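Long-range contacts in cellulose hydrolase (Bacillus licheniformis, PDB 4YZP), which hydrolyses internal beta-1,4-glucosidic bonds of cellulose as an endoglucanase of glycoside hydrolase family 5: residues Ile369-Glu374 and Ala412-Thr417; Met31-Asn36 and Gly67-Arg72; Glu248-Ile253 and Val291-Lys296; Asp201-Leu206 and Leu220-Tyr225. All blocks are in the same frame, centred on the assembly; numbering follows the deposited sequence. Where two conformers were deposited one is given.

How the interactions relate
From the N terminus the contacts come in the order 2, 4, 3, 1, each closed before the next opens, with no nesting or crossing. Interaction 2 closes the loop from the first to the second strand of the catalytic barrel through helix 57-66. Interaction 4 brings the start of helix 203-208 back onto strand 218-224. Interaction 3 packs two outer helices, spanning strand 267-272. These three touch one another: R72 packs near H223, S32 near H295, and D252 reaches Y224, probably by a hydrogen bond, and K203 in a long, weak ion pair. Interaction 1 stands apart in the X2 domain, its nearest atoms about 15 Å from interaction 3, and joins two neighbouring strands of that sheet.

Interaction 1: Ile369-Glu374 and Ala412-Thr417; sequences IYQKSE and AQLTFT
I369 sets CG1 anti to its carbonyl carbon (chi1 -56°) and F416 sets CG in the same way (chi1 -66°), and the two side chains leave neighbouring strands side by side, pointing the same way. I369 CG1 stands 4.3 Å from the centroid of the F416 ring, an off-centre CH-pi contact, and I369 CD1 reaches 3.5 Å from F416 CE2. The other branch, I369 CG2, turns to L414 CB at 4.1 Å. An alanine in place of I369 removes the CG1 and CD1 contacts and is likely to leave a gap beside the F416 ring. The strands 366-371 and 409-418 are antiparallel neighbours in the sheet of the X2 carbohydrate-binding domain, and Y370 and T415 form a hydrogen-bonded pair. Y370 N donates to T415 O at 2.9 Å; T415 N gives Y370 O the shorter, straighter bond, 2.7 Å at 166°. On the face carrying these two residues the Y370 ring crosses T417 at about a right angle, with Y370 CD1 3.8 Å from T417 CG2. One water joins Y370 OH to T417 OG1, which also bonds T367. Another gathers K372 N, Q413 O and T415 OG1 where the type II' turn Q371-E374 begins.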
loop_
_atom_site.group_PDB
_atom_site.type_symbol
_atom_site.label_atom_id
_atom_site.label_comp_id
_atom_site.label_asym_id
_atom_site.label_seq_id
_atom_site.Cartn_x
_atom_site.Cartn_y
_atom_site.Cartn_z
ATOM N N ILE A 369 -0.506 2.710 29.765
ATOM C CA ILE A 369 -1.714 2.907 28.974
ATOM C C ILE A 369 -2.248 4.292 29.271
ATOM O O ILE A 369 -2.459 4.643 30.440
ATOM C CB ILE A 369 -2.808 1.854 29.280
ATOM C CG1 ILE A 369 -2.268 0.436 29.071
ATOM C CG2 ILE A 369 -4.021 2.103 28.391
ATOM C CD1 ILE A 369 -3.274 -0.666 29.385
ATOM N N TYR A 370 -2.471 5.076 28.223
ATOM C CA TYR A 370 -2.787 6.492 28.389
ATOM C C TYR A 370 -4.069 6.872 27.689
ATOM O O TYR A 370 -4.390 6.322 26.630
ATOM C CB TYR A 370 -1.656 7.371 27.837
ATOM C CG TYR A 370 -0.361 7.210 28.570
ATOM C CD1 TYR A 370 0.497 6.163 28.267
ATOM C CD2 TYR A 370 0.002 8.094 29.576
ATOM C CE1 TYR A 370 1.681 5.996 28.945
ATOM C CE2 TYR A 370 1.197 7.940 30.261
ATOM C CZ TYR A 370 2.030 6.887 29.939
ATOM O OH TYR A 370 3.222 6.713 30.607
ATOM N N GLN A 371 -4.789 7.827 28.273
ATOM C CA GLN A 371 -5.800 8.546 27.513
ATOM C C GLN A 371 -5.221 9.914 27.167
ATOM O O GLN A 371 -5.190 10.809 28.006
ATOM C CB GLN A 371 -7.112 8.670 28.283
ATOM C CG GLN A 371 -8.269 9.069 27.383
ATOM C CD GLN A 371 -9.588 9.219 28.113
ATOM O OE1 GLN A 371 -9.674 9.041 29.329
ATOM N NE2 GLN A 371 -10.631 9.557 27.362
ATOM N N LYS A 372 -4.742 10.051 25.931
ATOM C CA LYS A 372 -3.916 11.186 25.530
ATOM C C LYS A 372 -2.658 11.236 26.410
ATOM O O LYS A 372 -1.846 10.310 26.372
ATOM C CB LYS A 372 -4.722 12.490 25.581
ATOM C CG LYS A 372 -5.844 12.502 24.535
ATOM C CD LYS A 372 -6.663 13.789 24.529
ATOM C CE LYS A 372 -7.763 13.716 23.465
ATOM N NZ LYS A 372 -8.710 14.876 23.504
ATOM N N SER A 373 -2.477 12.284 27.201
ATOM C CA SER A 373 -1.281 12.361 28.036
ATOM C C SER A 373 -1.524 11.888 29.471
ATOM O O SER A 373 -0.594 11.849 30.278
ATOM C CB SER A 373 -0.727 13.792 28.049
ATOM N N GLU A 374 -2.761 11.520 29.789
ATOM C CA GLU A 374 -3.102 11.125 31.156
ATOM C C GLU A 374 -3.019 9.607 31.339
ATOM O O GLU A 374 -3.719 8.856 30.669
ATOM C CB GLU A 374 -4.497 11.630 31.522
ATOM N N ALA A 412 -13.279 7.390 23.114
ATOM C CA ALA A 412 -11.971 7.513 23.742
ATOM C C ALA A 412 -10.932 6.791 22.910
ATOM O O ALA A 412 -11.262 5.876 22.158
ATOM C CB ALA A 412 -11.992 6.945 25.146
ATOM N N GLN A 413 -9.677 7.193 23.060
ATOM C CA GLN A 413 -8.588 6.426 22.475
ATOM C C GLN A 413 -7.582 6.098 23.561
ATOM O O GLN A 413 -7.128 6.991 24.293
ATOM C CB GLN A 413 -7.927 7.200 21.342
ATOM C CG GLN A 413 -8.840 7.451 20.165
ATOM C CD GLN A 413 -8.107 8.118 19.019
ATOM O OE1 GLN A 413 -7.626 9.243 19.147
ATOM N NE2 GLN A 413 -8.004 7.422 17.899
ATOM N N LEU A 414 -7.257 4.818 23.698
ATOM C CA LEU A 414 -6.252 4.408 24.665
ATOM C C LEU A 414 -4.943 4.127 23.961
ATOM O O LEU A 414 -4.878 3.306 23.053
ATOM C CB LEU A 414 -6.704 3.177 25.450
ATOM C CG LEU A 414 -7.991 3.380 26.256
ATOM C CD1 LEU A 414 -8.253 2.185 27.140
ATOM C CD2 LEU A 414 -7.917 4.655 27.078
ATOM N N THR A 415 -3.892 4.807 24.393
ATOM C CA THR A 415 -2.583 4.594 23.810
ATOM C C THR A 415 -1.753 3.643 24.662
ATOM O O THR A 415 -1.439 3.930 25.813
ATOM C CB THR A 415 -1.840 5.921 23.643
ATOM O OG1 THR A 415 -2.621 6.781 22.809
ATOM C CG2 THR A 415 -0.478 5.695 23.002
ATOM N N PHE A 416 -1.412 2.501 24.080
ATOM C CA PHE A 416 -0.533 1.533 24.730
ATOM C C PHE A 416 0.903 1.846 24.363
ATOM O O PHE A 416 1.259 1.808 23.180
ATOM C CB PHE A 416 -0.888 0.099 24.306
ATOM C CG PHE A 416 -2.248 -0.357 24.764
ATOM C CD1 PHE A 416 -3.400 0.221 24.252
ATOM C CD2 PHE A 416 -2.372 -1.378 25.694
ATOM C CE1 PHE A 416 -4.658 -0.205 24.669
ATOM C CE2 PHE A 416 -3.620 -1.806 26.117
ATOM C CZ PHE A 416 -4.767 -1.218 25.603
ATOM N N THR A 417 1.735 2.173 25.348
ATOM C CA THR A 417 3.121 2.508 25.039
ATOM C C THR A 417 4.020 1.336 25.409
ATOM O O THR A 417 3.721 0.574 26.333
ATOM C CB THR A 417 3.610 3.785 25.763
ATOM O OG1 THR A 417 3.662 3.555 27.176
ATOM C CG2 THR A 417 2.685 4.963 25.451
HETATM O O HOH W 1 4.694 5.496 28.987
HETATM O O HOH W 2 -4.757 8.212 23.779
#

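Interaction 2: Met31-Asn36 and Gly67-Arg72; sequences MSPGWN and GFKSVR
N36 and R72 lie side by side and point the same way, yet their flat ends are turned 76° apart. R72 NH1 donates to N36 OD1 at 2.9 Å, with that oxygen near the guanidinium plane and the donor tilted out of the amide carbonyl plane. An extended chain from CG to NE carries R72 along N36; NH1 is shared with E271, while NE and NH2 are held by E158 and N161. On the other face of the pair of strands, W35 CB sits over the F68 ring, 3.9 Å from its centroid, a CH-pi contact. P33 crosses F68 at about a right angle, with P33 CG 3.9 Å from F68 CD1. S70 OG, placed between its backbone N and carbonyl carbon (chi1 61°), donates to M31 O at 2.7 Å. S70 OG also lies 3.2 Å from G34 CA, which leaves little room for a side chain at G34. Main-chain bonds run from K69 N to P33 O, W35 N to S70 O and R72 N to W35 O. This parallel ladder joins the first two strands of a TIM barrel across the beta-alpha-beta crossover through helix 57-66; R72 reaches toward the C-terminal strand ends, where family 5 enzymes carry their active site.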
loop_
_atom_site.group_PDB
_atom_site.type_symbol
_atom_site.label_atom_id
_atom_site.label_comp_id
_atom_site.label_asym_id
_atom_site.label_seq_id
_atom_site.Cartn_x
_atom_site.Cartn_y
_atom_site.Cartn_z
ATOM N N MET A 31 18.843 3.025 3.308
ATOM C CA MET A 31 17.603 3.300 2.591
ATOM C C MET A 31 16.362 2.868 3.308
ATOM O O MET A 31 15.306 3.391 3.000
ATOM C CB MET A 31 17.646 2.605 1.222
ATOM C CG MET A 31 18.621 3.195 0.210
ATOM S SD MET A 31 18.311 2.465 -1.413
ATOM C CE MET A 31 16.732 3.222 -1.821
ATOM N N SER A 32 16.448 1.913 4.231
ATOM C CA SER A 32 15.206 1.408 4.847
ATOM C C SER A 32 14.741 2.303 6.001
ATOM O O SER A 32 15.516 2.594 6.907
ATOM C CB SER A 32 15.375 -0.027 5.343
ATOM O OG SER A 32 14.153 -0.547 5.870
ATOM N N PRO A 33 13.455 2.708 5.997
ATOM C CA PRO A 33 12.370 2.401 5.052
ATOM C C PRO A 33 12.180 3.495 3.991
ATOM O O PRO A 33 12.540 4.648 4.227
ATOM C CB PRO A 33 11.144 2.341 5.970
ATOM C CG PRO A 33 11.409 3.451 6.972
ATOM C CD PRO A 33 12.949 3.459 7.165
ATOM N N GLY A 34 11.584 3.146 2.858
ATOM C CA GLY A 34 11.245 4.138 1.850
ATOM C C GLY A 34 9.758 4.364 1.621
ATOM O O GLY A 34 8.913 3.658 2.153
ATOM N N TRP A 35 9.462 5.352 0.790
ATOM C CA TRP A 35 8.095 5.767 0.496
ATOM C C TRP A 35 8.047 6.234 -0.948
ATOM O O TRP A 35 9.006 6.855 -1.432
ATOM C CB TRP A 35 7.690 6.882 1.461
ATOM C CG TRP A 35 6.392 7.611 1.189
ATOM C CD1 TRP A 35 5.144 7.285 1.659
ATOM C CD2 TRP A 35 6.240 8.834 0.468
ATOM N NE1 TRP A 35 4.222 8.222 1.243
ATOM C CE2 TRP A 35 4.871 9.189 0.525
ATOM C CE3 TRP A 35 7.129 9.673 -0.218
ATOM C CZ2 TRP A 35 4.377 10.336 -0.086
ATOM C CZ3 TRP A 35 6.630 10.806 -0.835
ATOM C CH2 TRP A 35 5.261 11.125 -0.764
ATOM N N ASN A 36 6.942 5.915 -1.626
ATOM C CA ASN A 36 6.723 6.279 -3.033
ATOM C C ASN A 36 5.940 7.566 -3.190
ATOM O O ASN A 36 4.875 7.720 -2.600
ATOM C CB ASN A 36 5.941 5.178 -3.779
ATOM C CG ASN A 36 6.819 4.039 -4.269
ATOM O OD1 ASN A 36 7.217 4.011 -5.436
ATOM N ND2 ASN A 36 7.091 3.064 -3.385
ATOM N N GLY A 67 10.441 10.054 9.013
ATOM C CA GLY A 67 11.560 9.161 9.273
ATOM C C GLY A 67 11.875 8.195 8.139
ATOM O O GLY A 67 12.594 7.210 8.323
ATOM N N PHE A 68 11.348 8.458 6.952
ATOM C CA PHE A 68 11.738 7.637 5.814
ATOM C C PHE A 68 13.134 8.009 5.380
ATOM O O PHE A 68 13.488 9.188 5.380
ATOM C CB PHE A 68 10.748 7.794 4.674
ATOM C CG PHE A 68 9.417 7.205 4.995
ATOM C CD1 PHE A 68 9.188 5.853 4.774
ATOM C CD2 PHE A 68 8.427 7.971 5.589
ATOM C CE1 PHE A 68 7.979 5.278 5.111
ATOM C CE2 PHE A 68 7.201 7.403 5.929
ATOM C CZ PHE A 68 6.977 6.048 5.689
ATOM N N LYS A 69 13.929 6.998 5.033
ATOM C CA LYS A 69 15.320 7.230 4.680
ATOM C C LYS A 69 15.455 7.370 3.167
ATOM O O LYS A 69 16.425 7.942 2.664
ATOM C CB LYS A 69 16.211 6.097 5.193
ATOM C CG LYS A 69 16.302 5.978 6.712
ATOM C CD LYS A 69 17.530 5.154 7.098
ATOM C CE LYS A 69 17.551 4.813 8.571
ATOM N NZ LYS A 69 18.781 4.038 8.970
ATOM N N SER A 70 14.467 6.864 2.441
ATOM C CA SER A 70 14.524 6.909 0.991
ATOM C C SER A 70 13.165 7.230 0.371
ATOM O O SER A 70 12.110 7.014 0.979
ATOM C CB SER A 70 15.062 5.580 0.427
ATOM O OG SER A 70 14.242 4.462 0.751
ATOM N N VAL A 71 13.199 7.796 -0.830
ATOM C CA VAL A 71 11.965 8.013 -1.576
ATOM C C VAL A 71 12.110 7.521 -3.006
ATOM O O VAL A 71 13.170 7.653 -3.642
ATOM C CB VAL A 71 11.527 9.503 -1.580
ATOM C CG1 VAL A 71 11.379 10.034 -0.149
ATOM C CG2 VAL A 71 12.480 10.375 -2.378
ATOM N N ARG A 72 11.049 6.901 -3.495
ATOM C CA ARG A 72 10.977 6.481 -4.882
ATOM C C ARG A 72 10.130 7.500 -5.621
ATOM O O ARG A 72 9.026 7.817 -5.194
ATOM C CB ARG A 72 10.373 5.087 -5.003
ATOM C CG ARG A 72 10.308 4.538 -6.457
ATOM C CD ARG A 72 10.174 3.044 -6.383
ATOM N NE ARG A 72 10.083 2.370 -7.694
ATOM C CZ ARG A 72 8.942 1.968 -8.234
ATOM N NH1 ARG A 72 7.785 2.207 -7.616
ATOM N NH2 ARG A 72 8.950 1.328 -9.395
HETATM O O HOH W 3 17.737 1.487 7.871
#

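Interaction 3: Glu248-Ile253 and Val291-Lys296; sequences EMEEDI and VRLAHK
L293 projects from helix 280-296 against M249, E250 and I253 of helix 243-261, two helices of the outer layer that surrounds the TIM barrel. The short segments run roughly in the same direction, crossing at -33° with their axes 10.4 Å apart, a spacing that side chains have to bridge. Apolar contact comes first. L293 CD1 leans on M249, 3.7 Å from M249 CG and close to its sulfur as well. L293 CD2 lies against E250, 3.7 Å from its carboxylate carbon CD, and E250 CB touches both methyls. One turn further on, I253 CD1 meets L293 CB at 3.9 Å. M249 and I253 also rest on F290, which continues this layer. The polar contact lies at the more open edge. E250 holds CG anti to its backbone N (chi1 179°) with the rest of its chain extended, and the extended K296 crosses it at about a right angle, so that charged ends meet beyond L293. E250 OE2, the oxygen that meets K296, also takes part in a hydrogen bond with Y297 OH. Replacing E250 by an alanine would probably leave the K296 ammonium without its mate and uncover L293 CD2. In the salt bridge itself, K296 NZ reaches E250 OE2 at 2.6 Å on the syn side, slightly out of the carboxylate plane.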
loop_
_atom_site.group_PDB
_atom_site.type_symbol
_atom_site.label_atom_id
_atom_site.label_comp_id
_atom_site.label_asym_id
_atom_site.label_seq_id
_atom_site.Cartn_x
_atom_site.Cartn_y
_atom_site.Cartn_z
ATOM N N GLU A 248 3.540 -18.295 4.633
ATOM C CA GLU A 248 3.532 -18.095 3.186
ATOM C C GLU A 248 4.251 -16.819 2.763
ATOM O O GLU A 248 4.954 -16.793 1.742
ATOM C CB GLU A 248 2.092 -18.069 2.658
ATOM C CG GLU A 248 1.431 -19.439 2.635
ATOM N N MET A 249 4.061 -15.751 3.535
ATOM C CA MET A 249 4.744 -14.490 3.265
ATOM C C MET A 249 6.264 -14.674 3.370
ATOM O O MET A 249 7.006 -14.203 2.511
ATOM C CB MET A 249 4.256 -13.392 4.224
ATOM C CG MET A 249 4.983 -12.076 4.064
ATOM S SD MET A 249 4.411 -10.827 5.241
ATOM C CE MET A 249 2.970 -10.174 4.386
ATOM N N GLU A 250 6.733 -15.379 4.397
ATOM C CA GLU A 250 8.173 -15.563 4.533
ATOM C C GLU A 250 8.666 -16.515 3.442
ATOM O O GLU A 250 9.774 -16.365 2.947
ATOM C CB GLU A 250 8.555 -16.076 5.929
ATOM C CG GLU A 250 10.061 -16.289 6.096
ATOM C CD GLU A 250 10.514 -16.376 7.551
ATOM O OE1 GLU A 250 9.666 -16.613 8.438
ATOM O OE2 GLU A 250 11.728 -16.215 7.801
ATOM N N GLU A 251 7.824 -17.458 3.030
ATOM C CA GLU A 251 8.197 -18.383 1.962
ATOM C C GLU A 251 8.317 -17.688 0.617
ATOM O O GLU A 251 9.020 -18.171 -0.271
ATOM C CB GLU A 251 7.185 -19.524 1.846
ATOM C CG GLU A 251 7.333 -20.597 2.903
ATOM C CD GLU A 251 6.212 -21.617 2.862
ATOM O OE1 GLU A 251 5.389 -21.585 1.911
ATOM O OE2 GLU A 251 6.157 -22.459 3.783
ATOM N N ASP A 252 7.622 -16.563 0.459
ATOM C CA ASP A 252 7.726 -15.776 -0.764
ATOM C C ASP A 252 9.041 -15.013 -0.830
ATOM O O ASP A 252 9.574 -14.787 -1.914
ATOM C CB ASP A 252 6.570 -14.778 -0.882
ATOM C CG ASP A 252 5.276 -15.415 -1.384
ATOM O OD1 ASP A 252 5.327 -16.538 -1.939
ATOM O OD2 ASP A 252 4.210 -14.767 -1.247
ATOM N N ILE A 253 9.554 -14.623 0.333
ATOM C CA ILE A 253 10.685 -13.709 0.456
ATOM C C ILE A 253 12.030 -14.408 0.626
ATOM O O ILE A 253 13.038 -13.999 0.037
ATOM C CB ILE A 253 10.471 -12.761 1.660
ATOM C CG1 ILE A 253 9.191 -11.960 1.468
ATOM C CG2 ILE A 253 11.650 -11.822 1.859
ATOM C CD1 ILE A 253 8.811 -11.155 2.690
ATOM N N VAL A 291 7.452 -5.771 6.758
ATOM C CA VAL A 291 8.637 -4.931 6.844
ATOM C C VAL A 291 9.715 -5.594 7.714
ATOM O O VAL A 291 10.899 -5.543 7.371
ATOM C CB VAL A 291 8.260 -3.531 7.355
ATOM C CG1 VAL A 291 9.507 -2.689 7.554
ATOM C CG2 VAL A 291 7.337 -2.865 6.339
ATOM N N ARG A 292 9.310 -6.276 8.786
ATOM C CA ARG A 292 10.260 -7.023 9.622
ATOM C C ARG A 292 10.932 -8.167 8.838
ATOM O O ARG A 292 12.121 -8.422 8.998
ATOM C CB ARG A 292 9.574 -7.587 10.867
ATOM C CG ARG A 292 9.346 -6.569 11.984
ATOM C CD ARG A 292 8.990 -7.275 13.282
ATOM N NE ARG A 292 7.918 -8.243 13.067
ATOM C CZ ARG A 292 7.770 -9.370 13.758
ATOM N NH1 ARG A 292 8.625 -9.678 14.727
ATOM N NH2 ARG A 292 6.763 -10.188 13.479
ATOM N N LEU A 293 10.164 -8.849 7.996
ATOM C CA LEU A 293 10.738 -9.904 7.168
ATOM C C LEU A 293 11.706 -9.289 6.156
ATOM O O LEU A 293 12.804 -9.800 5.935
ATOM C CB LEU A 293 9.637 -10.689 6.458
ATOM C CG LEU A 293 8.870 -11.655 7.364
ATOM C CD1 LEU A 293 7.679 -12.231 6.602
ATOM C CD2 LEU A 293 9.789 -12.770 7.855
ATOM N N ALA A 294 11.299 -8.184 5.541
ATOM C CA ALA A 294 12.185 -7.509 4.604
ATOM C C ALA A 294 13.509 -7.153 5.286
ATOM O O ALA A 294 14.590 -7.443 4.765
ATOM C CB ALA A 294 11.520 -6.256 4.031
ATOM N N HIS A 295 13.418 -6.547 6.468
ATOM C CA HIS A 295 14.616 -6.117 7.187
ATOM C C HIS A 295 15.503 -7.313 7.530
ATOM O O HIS A 295 16.712 -7.266 7.330
ATOM C CB HIS A 295 14.246 -5.346 8.456
ATOM C CG HIS A 295 15.372 -4.522 9.006
ATOM N ND1 HIS A 295 16.336 -5.037 9.846
ATOM C CD2 HIS A 295 15.696 -3.216 8.823
ATOM C CE1 HIS A 295 17.200 -4.087 10.161
ATOM N NE2 HIS A 295 16.828 -2.969 9.556
ATOM N N LYS A 296 14.881 -8.377 8.020
ATOM C CA LYS A 296 15.562 -9.632 8.336
ATOM C C LYS A 296 16.379 -10.167 7.164
ATOM O O LYS A 296 17.511 -10.626 7.343
ATOM C CB LYS A 296 14.535 -10.674 8.775
ATOM C CG LYS A 296 15.066 -12.081 8.952
ATOM C CD LYS A 296 13.951 -12.985 9.455
ATOM C CE LYS A 296 14.247 -14.427 9.167
ATOM N NZ LYS A 296 13.228 -15.316 9.785
#

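Interaction 4: Asp201-Leu206 and Leu220-Tyr225; sequences DNKDEL and LTYHYY
D201 takes up left-handed helical backbone angles (phi 48°) just before helix 203-208, and its carbonyl turns onto the strand, where H223 N donates to D201 O at 2.8 Å. Two waters extend this seam: one donates to N202 O and T221 O, the other accepts from K203 N and donates to H223 O. N202 then caps the helix, its OD1 accepting from E205 N at 3.0 Å on a lone pair, with a weak second bond from D204 N. Among the side chains, D201 CB stands over the centre of the H223 ring, 3.8 Å from the centroid, a CH-pi contact. The carboxylate is turned 49° from the ring plane, with D201 OD1 3.4 Å from T221 CG2. D201 OD2 and H223 ND1 bond different atoms of E162, its backbone N and its carboxylate respectively, so E162 helps to orient both groups. Y222 has CG between its backbone N and carbonyl carbon (chi1 64°), which brings the ring against the first turn of the helix. There K203 CG lies over one face, toward the rim, and L206 crosses the ring at about a right angle, with L206 CD2 4.1 Å from Y222 CD2. The contact ties a helix to the following strand within a beta-alpha-beta unit of the TIM barrel, with H223 on the side where D201, E162 and N161 gather.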
loop_
_atom_site.group_PDB
_atom_site.type_symbol
_atom_site.label_atom_id
_atom_site.label_comp_id
_atom_site.label_asym_id
_atom_site.label_seq_id
_atom_site.Cartn_x
_atom_site.Cartn_y
_atom_site.Cartn_z
ATOM N N ASP A 201 8.418 -6.815 -12.692
ATOM C CA ASP A 201 9.059 -6.683 -11.374
ATOM C C ASP A 201 8.548 -7.771 -10.452
ATOM O O ASP A 201 8.344 -7.548 -9.258
ATOM C CB ASP A 201 8.815 -5.288 -10.750
ATOM C CG ASP A 201 9.731 -4.211 -11.340
ATOM O OD1 ASP A 201 10.888 -4.521 -11.669
ATOM O OD2 ASP A 201 9.295 -3.048 -11.472
ATOM N N ASN A 202 8.315 -8.948 -11.025
ATOM C CA ASN A 202 7.703 -10.063 -10.321
ATOM C C ASN A 202 8.765 -10.924 -9.619
ATOM O O ASN A 202 9.842 -11.176 -10.165
ATOM C CB ASN A 202 6.881 -10.892 -11.311
ATOM C CG ASN A 202 6.315 -12.151 -10.700
ATOM O OD1 ASN A 202 6.956 -13.191 -10.691
ATOM N ND2 ASN A 202 5.106 -12.055 -10.179
ATOM N N LYS A 203 8.452 -11.363 -8.406
ATOM C CA LYS A 203 9.358 -12.172 -7.593
ATOM C C LYS A 203 9.734 -13.505 -8.247
ATOM O O LYS A 203 10.893 -13.938 -8.223
ATOM C CB LYS A 203 8.700 -12.413 -6.222
ATOM C CG LYS A 203 9.541 -13.141 -5.214
ATOM C CD LYS A 203 9.073 -14.578 -5.071
ATOM C CE LYS A 203 7.585 -14.649 -4.740
ATOM N NZ LYS A 203 7.100 -16.056 -4.745
ATOM N N ASP A 204 8.743 -14.166 -8.830
ATOM C CA ASP A 204 8.975 -15.471 -9.446
ATOM C C ASP A 204 9.844 -15.328 -10.694
ATOM O O ASP A 204 10.707 -16.167 -10.981
ATOM C CB ASP A 204 7.635 -16.135 -9.777
ATOM C CG ASP A 204 6.805 -16.411 -8.532
ATOM O OD1 ASP A 204 7.364 -16.954 -7.558
ATOM O OD2 ASP A 204 5.601 -16.061 -8.519
ATOM N N GLU A 205 9.638 -14.244 -11.434
ATOM C CA GLU A 205 10.454 -13.991 -12.613
ATOM C C GLU A 205 11.891 -13.680 -12.183
ATOM O O GLU A 205 12.836 -14.153 -12.793
ATOM C CB GLU A 205 9.863 -12.843 -13.452
ATOM C CG GLU A 205 8.462 -13.127 -13.994
ATOM C CD GLU A 205 8.423 -14.231 -15.053
ATOM O OE1 GLU A 205 9.455 -14.507 -15.699
ATOM O OE2 GLU A 205 7.342 -14.822 -15.256
ATOM N N LEU A 206 12.047 -12.912 -11.111
ATOM C CA LEU A 206 13.370 -12.639 -10.564
ATOM C C LEU A 206 14.095 -13.919 -10.204
ATOM O O LEU A 206 15.292 -14.057 -10.456
ATOM C CB LEU A 206 13.269 -11.740 -9.328
ATOM C CG LEU A 206 14.623 -11.208 -8.857
ATOM C CD1 LEU A 206 15.166 -10.181 -9.843
ATOM C CD2 LEU A 206 14.494 -10.586 -7.484
ATOM N N LEU A 220 18.845 -5.409 -7.268
ATOM C CA LEU A 220 17.731 -6.157 -7.847
ATOM C C LEU A 220 16.437 -5.653 -7.242
ATOM O O LEU A 220 16.435 -5.119 -6.132
ATOM C CB LEU A 220 17.873 -7.658 -7.600
ATOM C CG LEU A 220 19.255 -8.265 -7.869
ATOM C CD1 LEU A 220 19.209 -9.792 -7.793
ATOM C CD2 LEU A 220 19.830 -7.823 -9.188
ATOM N N THR A 221 15.332 -5.815 -7.956
ATOM C CA THR A 221 14.058 -5.362 -7.393
ATOM C C THR A 221 12.897 -6.294 -7.722
ATOM O O THR A 221 12.904 -7.006 -8.741
ATOM C CB THR A 221 13.673 -3.931 -7.879
ATOM O OG1 THR A 221 12.546 -3.449 -7.126
ATOM C CG2 THR A 221 13.304 -3.921 -9.378
ATOM N N TYR A 222 11.901 -6.292 -6.836
ATOM C CA TYR A 222 10.609 -6.880 -7.151
ATOM C C TYR A 222 9.556 -6.100 -6.391
ATOM O O TYR A 222 9.895 -5.327 -5.482
ATOM C CB TYR A 222 10.548 -8.375 -6.797
ATOM C CG TYR A 222 10.697 -8.696 -5.323
ATOM C CD1 TYR A 222 9.579 -8.935 -4.526
ATOM C CD2 TYR A 222 11.958 -8.792 -4.734
ATOM C CE1 TYR A 222 9.713 -9.243 -3.173
ATOM C CE2 TYR A 222 12.105 -9.100 -3.379
ATOM C CZ TYR A 222 10.978 -9.323 -2.606
ATOM O OH TYR A 222 11.114 -9.625 -1.263
ATOM N N HIS A 223 8.298 -6.286 -6.767
ATOM C CA HIS A 223 7.190 -5.682 -6.025
ATOM C C HIS A 223 6.421 -6.770 -5.289
ATOM O O HIS A 223 6.448 -7.929 -5.693
ATOM C CB HIS A 223 6.269 -4.914 -6.964
ATOM C CG HIS A 223 6.932 -3.742 -7.613
ATOM N ND1 HIS A 223 6.329 -2.991 -8.595
ATOM C CD2 HIS A 223 8.163 -3.208 -7.427
ATOM C CE1 HIS A 223 7.153 -2.027 -8.979
ATOM N NE2 HIS A 223 8.273 -2.143 -8.289
ATOM N N TYR A 224 5.753 -6.412 -4.198
ATOM C CA TYR A 224 5.049 -7.419 -3.421
ATOM C C TYR A 224 3.702 -6.934 -2.953
ATOM O O TYR A 224 3.627 -5.987 -2.177
ATOM C CB TYR A 224 5.864 -7.844 -2.205
ATOM C CG TYR A 224 5.335 -9.088 -1.546
ATOM C CD1 TYR A 224 5.595 -10.335 -2.087
ATOM C CD2 TYR A 224 4.555 -9.021 -0.404
ATOM C CE1 TYR A 224 5.125 -11.490 -1.498
ATOM C CE2 TYR A 224 4.070 -10.181 0.205
ATOM C CZ TYR A 224 4.370 -11.412 -0.350
ATOM O OH TYR A 224 3.904 -12.581 0.209
ATOM N N TYR A 225 2.647 -7.611 -3.401
ATOM C CA TYR A 225 1.284 -7.238 -3.054
ATOM C C TYR A 225 0.428 -8.450 -2.730
ATOM O O TYR A 225 -0.731 -8.521 -3.155
ATOM C CB TYR A 225 0.633 -6.483 -4.197
ATOM C CG TYR A 225 1.122 -5.067 -4.401
ATOM C CD1 TYR A 225 0.911 -4.097 -3.424
ATOM C CD2 TYR A 225 1.745 -4.684 -5.587
ATOM C CE1 TYR A 225 1.318 -2.792 -3.611
ATOM C CE2 TYR A 225 2.159 -3.369 -5.790
ATOM C CZ TYR A 225 1.939 -2.428 -4.793
ATOM O OH TYR A 225 2.315 -1.121 -4.979
HETATM O O HOH W 4 11.640 -8.648 -10.571
HETATM O O HOH W 5 6.149 -10.234 -7.069
#